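PDB 4I1D: ABC transporter substrate-binding protein, which probably captures a small solute, perhaps a polyamine, in the periplasm for an ABC transporter, and is seen here with D-malate bound. Local coordinates for residues A17-I22 and I34-I39; E283-A286 and S290-A293; L164-A169 and E315-S320. All coordinates share one frame; numbering follows the deposited sequence.

Contact 1: residues A17-I22 and I34-I39; sequences AQTVAI and INQDSI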
# COMPACT_ATOMS: atom_id res chain seq x y z
N ALA A 17 -30.40 9.65 -32.12
CA ALA A 17 -30.45 10.03 -33.53
C ALA A 17 -30.37 8.79 -34.41
O ALA A 17 -31.04 8.72 -35.44
CB ALA A 17 -29.33 10.99 -33.86
N GLN A 18 -29.55 7.83 -34.00
CA GLN A 18 -29.42 6.57 -34.71
C GLN A 18 -30.73 5.83 -34.72
O GLN A 18 -31.09 5.16 -35.70
CB GLN A 18 -28.39 5.67 -34.02
CG GLN A 18 -26.96 6.14 -34.11
CD GLN A 18 -26.06 5.22 -33.31
OE1 GLN A 18 -26.04 4.02 -33.57
NE2 GLN A 18 -25.37 5.76 -32.31
N THR A 19 -31.45 5.95 -33.61
CA THR A 19 -32.70 5.24 -33.44
C THR A 19 -33.72 5.76 -34.44
O THR A 19 -34.37 4.98 -35.14
CB THR A 19 -33.21 5.38 -31.99
OG1 THR A 19 -32.34 4.66 -31.12
CG2 THR A 19 -34.65 4.84 -31.85
N VAL A 20 -33.85 7.08 -34.52
CA VAL A 20 -34.81 7.68 -35.44
C VAL A 20 -34.45 7.39 -36.89
O VAL A 20 -35.30 6.97 -37.68
CB VAL A 20 -34.88 9.19 -35.25
CG1 VAL A 20 -35.81 9.80 -36.28
CG2 VAL A 20 -35.36 9.51 -33.85
N ALA A 21 -33.19 7.61 -37.23
CA ALA A 21 -32.71 7.52 -38.61
C ALA A 21 -32.49 6.10 -39.08
O ALA A 21 -32.73 5.79 -40.25
CB ALA A 21 -31.41 8.30 -38.76
N ILE A 22 -32.01 5.23 -38.20
CA ILE A 22 -31.49 3.93 -38.63
C ILE A 22 -32.12 2.70 -37.98
O ILE A 22 -32.58 1.80 -38.68
CB ILE A 22 -29.97 3.87 -38.48
CG1 ILE A 22 -29.32 4.87 -39.44
CG2 ILE A 22 -29.47 2.46 -38.75
CD1 ILE A 22 -27.84 4.91 -39.36
N ILE A 34 -34.97 -4.68 -32.35
CA ILE A 34 -33.61 -4.29 -32.01
C ILE A 34 -33.55 -3.85 -30.56
O ILE A 34 -34.01 -2.77 -30.21
CB ILE A 34 -33.10 -3.16 -32.93
CG1 ILE A 34 -33.38 -3.52 -34.40
CG2 ILE A 34 -31.60 -2.87 -32.68
CD1 ILE A 34 -32.81 -2.54 -35.40
N ASN A 35 -33.00 -4.70 -29.70
CA ASN A 35 -32.76 -4.31 -28.32
C ASN A 35 -31.48 -3.49 -28.24
O ASN A 35 -30.46 -3.83 -28.86
CB ASN A 35 -32.68 -5.54 -27.42
CG ASN A 35 -33.85 -6.47 -27.63
OD1 ASN A 35 -33.68 -7.62 -28.05
ND2 ASN A 35 -35.06 -5.99 -27.34
N GLN A 36 -31.53 -2.40 -27.50
CA GLN A 36 -30.41 -1.47 -27.44
C GLN A 36 -29.67 -1.57 -26.13
O GLN A 36 -30.26 -1.87 -25.09
CB GLN A 36 -30.90 -0.03 -27.62
CG GLN A 36 -31.42 0.29 -29.02
CD GLN A 36 -31.60 1.78 -29.24
OE1 GLN A 36 -30.79 2.59 -28.77
NE2 GLN A 36 -32.66 2.16 -29.95
N ASP A 37 -28.38 -1.28 -26.17
CA ASP A 37 -27.60 -1.09 -24.96
C ASP A 37 -26.62 0.05 -25.26
O ASP A 37 -26.50 0.49 -26.41
CB ASP A 37 -26.87 -2.38 -24.58
CG ASP A 37 -26.56 -2.47 -23.09
OD1 ASP A 37 -26.75 -1.45 -22.38
OD2 ASP A 37 -26.13 -3.55 -22.62
N SER A 38 -25.93 0.52 -24.22
CA SER A 38 -24.98 1.62 -24.34
C SER A 38 -23.80 1.42 -23.41
O SER A 38 -23.95 0.87 -22.32
CB SER A 38 -25.64 2.97 -24.01
OG SER A 38 -26.72 3.22 -24.90
N ILE A 39 -22.63 1.87 -23.85
CA ILE A 39 -21.45 1.84 -23.02
C ILE A 39 -20.42 2.79 -23.63
O ILE A 39 -20.32 2.90 -24.85
CB ILE A 39 -20.88 0.39 -22.90
CG1 ILE A 39 -19.85 0.30 -21.77
CG2 ILE A 39 -20.28 -0.08 -24.22
CD1 ILE A 39 -19.41 -1.12 -21.45
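Gln36 of strand 33-38 reaches across to Thr19 on helix 12-30, and these two side chains make the whole touch between A17-I22 and I34-I39. The polar part is one hydrogen bond, Gln36 NE2 to Thr19 OG1 at 2.8 Å. Its N-H···O angle is 146°, and the hydroxyl lies 21° out of the amide plane, so the bond is short but bent. Thr19 OG1 stands beside its own backbone N (chi1 -69°), where it also bonds to Gln15 O one turn back in the helix. The other end of the amide, Gln36 OE1, takes Gln15 NE2, a residue that also bonds to Asp37 O and Ser38 OG; the amide is thereby gripped at both ends and held against rotation. Van der Waals contact is slight: the Thr19 CG2 methyl lies 3.8 Å from Gln36 NE2. With an alanine at this position in place of Gln36, Gln15 NE2 and Thr19 OG1 would probably lose their amide partner, and a gap would open between helix and strand. The charged part lies with the second subunit, whose Arg208 forms a salt bridge with Asp37 OD2 and whose Ala16 packs on Gln36. The arrangement belongs to a beta-alpha-beta crossover, in which helix 12-30 joins the parallel neighbours 4-9 and 33-38 of a periplasmic binding protein lobe.

Contact 2: residues E283-A286 and S290-A293; sequences ERAA and SEPA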
# COMPACT_ATOMS: atom_id res chain seq x y z
N GLU A 283 -27.36 23.00 -48.00
CA GLU A 283 -27.09 23.82 -46.82
C GLU A 283 -26.74 22.97 -45.60
O GLU A 283 -25.93 23.36 -44.77
CB GLU A 283 -28.30 24.70 -46.49
CG GLU A 283 -29.16 25.07 -47.70
CD GLU A 283 -28.70 26.35 -48.38
OE1 GLU A 283 -27.73 26.98 -47.89
OE2 GLU A 283 -29.30 26.73 -49.41
N ARG A 284 -27.38 21.81 -45.49
CA ARG A 284 -27.16 20.92 -44.35
C ARG A 284 -25.88 20.11 -44.50
O ARG A 284 -25.14 19.91 -43.53
CB ARG A 284 -28.36 19.98 -44.16
CG ARG A 284 -28.18 18.92 -43.07
CD ARG A 284 -27.89 19.56 -41.73
NE ARG A 284 -27.65 18.59 -40.67
CZ ARG A 284 -27.10 18.89 -39.49
NH1 ARG A 284 -26.73 20.14 -39.23
NH2 ARG A 284 -26.91 17.94 -38.58
N ALA A 285 -25.63 19.63 -45.72
CA ALA A 285 -24.42 18.86 -45.99
C ALA A 285 -23.17 19.69 -45.68
O ALA A 285 -22.18 19.16 -45.16
CB ALA A 285 -24.40 18.40 -47.44
N ALA A 286 -23.25 20.98 -45.99
CA ALA A 286 -22.13 21.90 -45.82
C ALA A 286 -21.65 21.98 -44.37
O ALA A 286 -20.60 22.57 -44.09
CB ALA A 286 -22.51 23.29 -46.33
N SER A 290 -17.83 14.88 -43.00
CA SER A 290 -17.34 14.15 -44.16
C SER A 290 -17.78 14.71 -45.51
O SER A 290 -17.56 14.09 -46.56
CB SER A 290 -17.73 12.68 -44.08
OG SER A 290 -19.11 12.53 -43.83
N GLU A 291 -18.42 15.88 -45.50
CA GLU A 291 -18.74 16.55 -46.75
C GLU A 291 -17.41 16.88 -47.42
O GLU A 291 -16.49 17.38 -46.77
CB GLU A 291 -19.55 17.82 -46.49
CG GLU A 291 -20.13 18.46 -47.75
CD GLU A 291 -19.53 19.82 -48.04
OE1 GLU A 291 -20.08 20.56 -48.89
OE2 GLU A 291 -18.50 20.16 -47.42
N PRO A 292 -17.29 16.58 -48.73
CA PRO A 292 -16.01 16.70 -49.43
C PRO A 292 -15.21 17.96 -49.11
O PRO A 292 -14.01 17.85 -48.83
CB PRO A 292 -16.43 16.66 -50.90
CG PRO A 292 -17.62 15.73 -50.89
CD PRO A 292 -18.35 16.03 -49.60
N ALA A 293 -15.84 19.14 -49.12
CA ALA A 293 -15.11 20.38 -48.88
C ALA A 293 -14.62 20.52 -47.43
O ALA A 293 -13.57 21.12 -47.18
CB ALA A 293 -15.93 21.60 -49.31
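Glu291 sends CG anti to its own N (chi1 -170°), and a second torsion of -114°, off the staggered positions, bends the chain so that its methylenes lie against Ala285 while the carboxylate swings past Ala286. Ala285 O is the atom they meet: Glu291 CB approaches it to 3.2 Å, and Glu291 CG to 3.4 Å. The carbonyl oxygen is thus flanked by aliphatic carbon of the glutamate rather than by a donor from S290-A293. The backbones come close here too, the CA atoms of Ala285 and Glu291 standing 6.2 Å apart. Beside the carbonyl, the methyl CB of Ala285 stands 4.3 Å from Glu291 CG, a loose apolar contact; the same methyl also packs on Phe275 and Ile280. Further out, Glu291 CD lies 4.0 Å from Ala286 CA. Glu291 OE1 comes nearer to Ala286 CA (3.9 Å) than to Ala286 CB (4.5 Å), whose bond points away from the other segment. Glu291 is the N-cap of helix 292-295, a role that fits the bent chain. Its OE2 turns back to the first turn of that helix and accepts from Ala293 N at 3.3 Å, a weak bond with an angle of only 120°, and from Asn294 N as well. OE2 thus accepts from the second and third residues of the helix, as N-cap side chains commonly do; Pro292, in first position, has no N-H. A negative charge at this helix end is probably favoured. A hydrogen bond across the turn comes from Asn294, whose ND2 bonds to Ala286 O.

Contact 3: residues L164-A169 and E315-S320; sequences LDVDRA and EKRWAS. With ACT (acetate ion), chain S; SO4 (sulfate ion), chain G.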
# COMPACT_ATOMS: atom_id res chain seq x y z
N LEU A 164 2.99 8.80 -37.40
CA LEU A 164 3.19 9.96 -36.53
C LEU A 164 4.60 10.02 -35.96
O LEU A 164 5.14 9.01 -35.53
CB LEU A 164 2.18 9.97 -35.37
CG LEU A 164 0.69 10.08 -35.71
CD1 LEU A 164 -0.14 10.17 -34.45
CD2 LEU A 164 0.39 11.26 -36.62
N ASP A 165 5.19 11.21 -35.98
CA ASP A 165 6.43 11.44 -35.25
C ASP A 165 6.06 11.68 -33.79
O ASP A 165 5.75 12.82 -33.39
CB ASP A 165 7.17 12.65 -35.82
CG ASP A 165 8.53 12.88 -35.16
OD1 ASP A 165 8.78 12.32 -34.06
OD2 ASP A 165 9.35 13.63 -35.74
N VAL A 166 6.09 10.61 -33.00
CA VAL A 166 5.56 10.64 -31.64
C VAL A 166 6.38 11.49 -30.66
O VAL A 166 5.81 12.27 -29.89
CB VAL A 166 5.29 9.23 -31.08
CG1 VAL A 166 4.59 9.31 -29.73
CG2 VAL A 166 4.42 8.45 -32.05
N ASP A 167 7.71 11.36 -30.70
CA ASP A 167 8.57 12.23 -29.89
C ASP A 167 8.24 13.70 -30.14
O ASP A 167 8.06 14.47 -29.21
CB ASP A 167 10.06 12.01 -30.20
CG ASP A 167 10.55 10.63 -29.77
OD1 ASP A 167 9.75 9.86 -29.19
OD2 ASP A 167 11.73 10.32 -30.02
N ARG A 168 8.17 14.07 -31.41
CA ARG A 168 7.86 15.43 -31.82
C ARG A 168 6.49 15.87 -31.28
O ARG A 168 6.32 17.00 -30.83
CB ARG A 168 7.90 15.51 -33.34
CG ARG A 168 7.68 16.89 -33.90
CD ARG A 168 7.73 16.86 -35.42
NE ARG A 168 7.56 18.20 -35.98
CZ ARG A 168 7.58 18.46 -37.28
NH1 ARG A 168 7.75 17.48 -38.15
NH2 ARG A 168 7.42 19.71 -37.70
N ALA A 169 5.51 14.99 -31.32
CA ALA A 169 4.20 15.37 -30.81
C ALA A 169 4.24 15.62 -29.29
O ALA A 169 3.65 16.60 -28.81
CB ALA A 169 3.19 14.33 -31.14
N GLU A 315 0.21 5.00 -27.35
CA GLU A 315 -0.82 5.00 -26.31
C GLU A 315 -0.22 4.76 -24.94
O GLU A 315 -0.56 5.45 -23.98
CB GLU A 315 -1.92 3.98 -26.60
CG GLU A 315 -2.79 4.34 -27.80
CD GLU A 315 -3.98 3.40 -27.98
OE1 GLU A 315 -4.92 3.47 -27.15
OE2 GLU A 315 -3.98 2.61 -28.95
N LYS A 316 0.68 3.77 -24.84
CA LYS A 316 1.31 3.45 -23.57
C LYS A 316 2.12 4.62 -23.00
O LYS A 316 2.32 4.71 -21.79
CB LYS A 316 2.19 2.18 -23.67
CG LYS A 316 1.39 0.93 -24.02
CD LYS A 316 1.97 -0.34 -23.39
CE LYS A 316 1.05 -1.55 -23.65
NZ LYS A 316 1.41 -2.79 -22.89
N ARG A 317 2.60 5.50 -23.87
CA ARG A 317 3.40 6.63 -23.40
C ARG A 317 2.55 7.72 -22.77
O ARG A 317 3.06 8.52 -21.99
CB ARG A 317 4.27 7.22 -24.53
CG ARG A 317 5.46 6.34 -24.90
CD ARG A 317 6.10 6.75 -26.20
NE ARG A 317 6.68 8.09 -26.10
CZ ARG A 317 7.47 8.62 -27.03
NH1 ARG A 317 7.76 7.93 -28.12
NH2 ARG A 317 7.96 9.84 -26.86
N TRP A 318 1.26 7.76 -23.12
CA TRP A 318 0.39 8.82 -22.64
C TRP A 318 0.34 8.77 -21.13
O TRP A 318 0.42 9.80 -20.47
CB TRP A 318 -1.04 8.68 -23.18
CG TRP A 318 -1.86 9.90 -22.90
CD1 TRP A 318 -2.83 10.03 -21.95
CD2 TRP A 318 -1.76 11.16 -23.56
NE1 TRP A 318 -3.35 11.31 -21.98
CE2 TRP A 318 -2.71 12.02 -22.97
CE3 TRP A 318 -0.97 11.65 -24.61
CZ2 TRP A 318 -2.88 13.35 -23.38
CZ3 TRP A 318 -1.14 12.97 -25.02
CH2 TRP A 318 -2.09 13.80 -24.40
N ALA A 319 0.20 7.56 -20.61
CA ALA A 319 0.03 7.36 -19.18
C ALA A 319 1.11 8.08 -18.40
O ALA A 319 0.82 8.77 -17.43
CB ALA A 319 0.02 5.86 -18.85
N SER A 320 2.36 7.93 -18.83
CA SER A 320 3.47 8.56 -18.12
C SER A 320 3.62 10.03 -18.48
O SER A 320 4.18 10.82 -17.70
CB SER A 320 4.78 7.80 -18.39
OG SER A 320 5.19 7.96 -19.74
C ACT S . 6.86 10.49 -23.23
O ACT S . 6.77 9.25 -23.36
OXT ACT S . 7.32 11.14 -24.21
CH3 ACT S . 6.44 11.18 -21.96
S SO4 G . 8.14 19.65 -41.34
O1 SO4 G . 7.01 20.57 -41.20
O2 SO4 G . 7.70 18.29 -41.05
O3 SO4 G . 8.66 19.71 -42.70
O4 SO4 G . 9.20 20.03 -40.41
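Asp167 OD1 is gripped by both terminal nitrogens of Arg317, NH2 at 2.9 Å and NH1 at 3.0 Å, in a salt bridge on the protein surface. It joins the first turn of helix 166-176, N-capped by Asp165, to the C-terminal helix 309-321. The guanidinium comes end-on: OD1 lies almost in its plane, whereas the carboxylate is turned 61° against it. NH1 meets OD1 nearly along its C-O bond direction, and NH2 comes on the anti side, tilted out of the carboxylate plane. Asp167 OD2 has a further, long and weak ion pair with Arg136 of the third subunit. Val166 CG1 lies over one face of the guanidinium, 3.8 Å above the plane and shifted toward its rim. A bend in the Arg317 chain at the bond between CG and CD (chi3 65°) turns the NE and NH2 edge to an acetate, probably from the crystallisation liquor. Arg317 NE bonds to acetate O and Arg317 NH2 to OXT, each at 3.0 Å, with the acetate carbon in the guanidinium plane. NH2 thus serves two anions, which share the arginine's positive charge. Phe170 also touches this arginine. Arg168 carries its charge the other way along an extended chain: NE pairs with Asp154, and Arg168 NH1 donates almost straight, at 173°, to O2 of a sulfate, also probably from the crystallisation liquor, 3.0 Å away.

Overall arrangement
From the N terminus, contact 1 closes first, across 11 residues, mostly the rest of helix 12-30, joining that helix to the strand that follows it in the first beta-alpha-beta unit. Helix 166-176 then opens contact 3, which is completed only at C-terminal helix 309-321, 145 residues on. Within that span contact 2 opens and closes across three residues, joining helices 282-285 and 292-295. Contact 1 is thus in series with the other two, contact 2 lies within contact 3, and none cross. Contacts 1 and 3 lie on opposite sides of the chain's centre, their centres about 35 Å apart; contact 2 is about 24 Å from contact 1, centre to centre. No two touch.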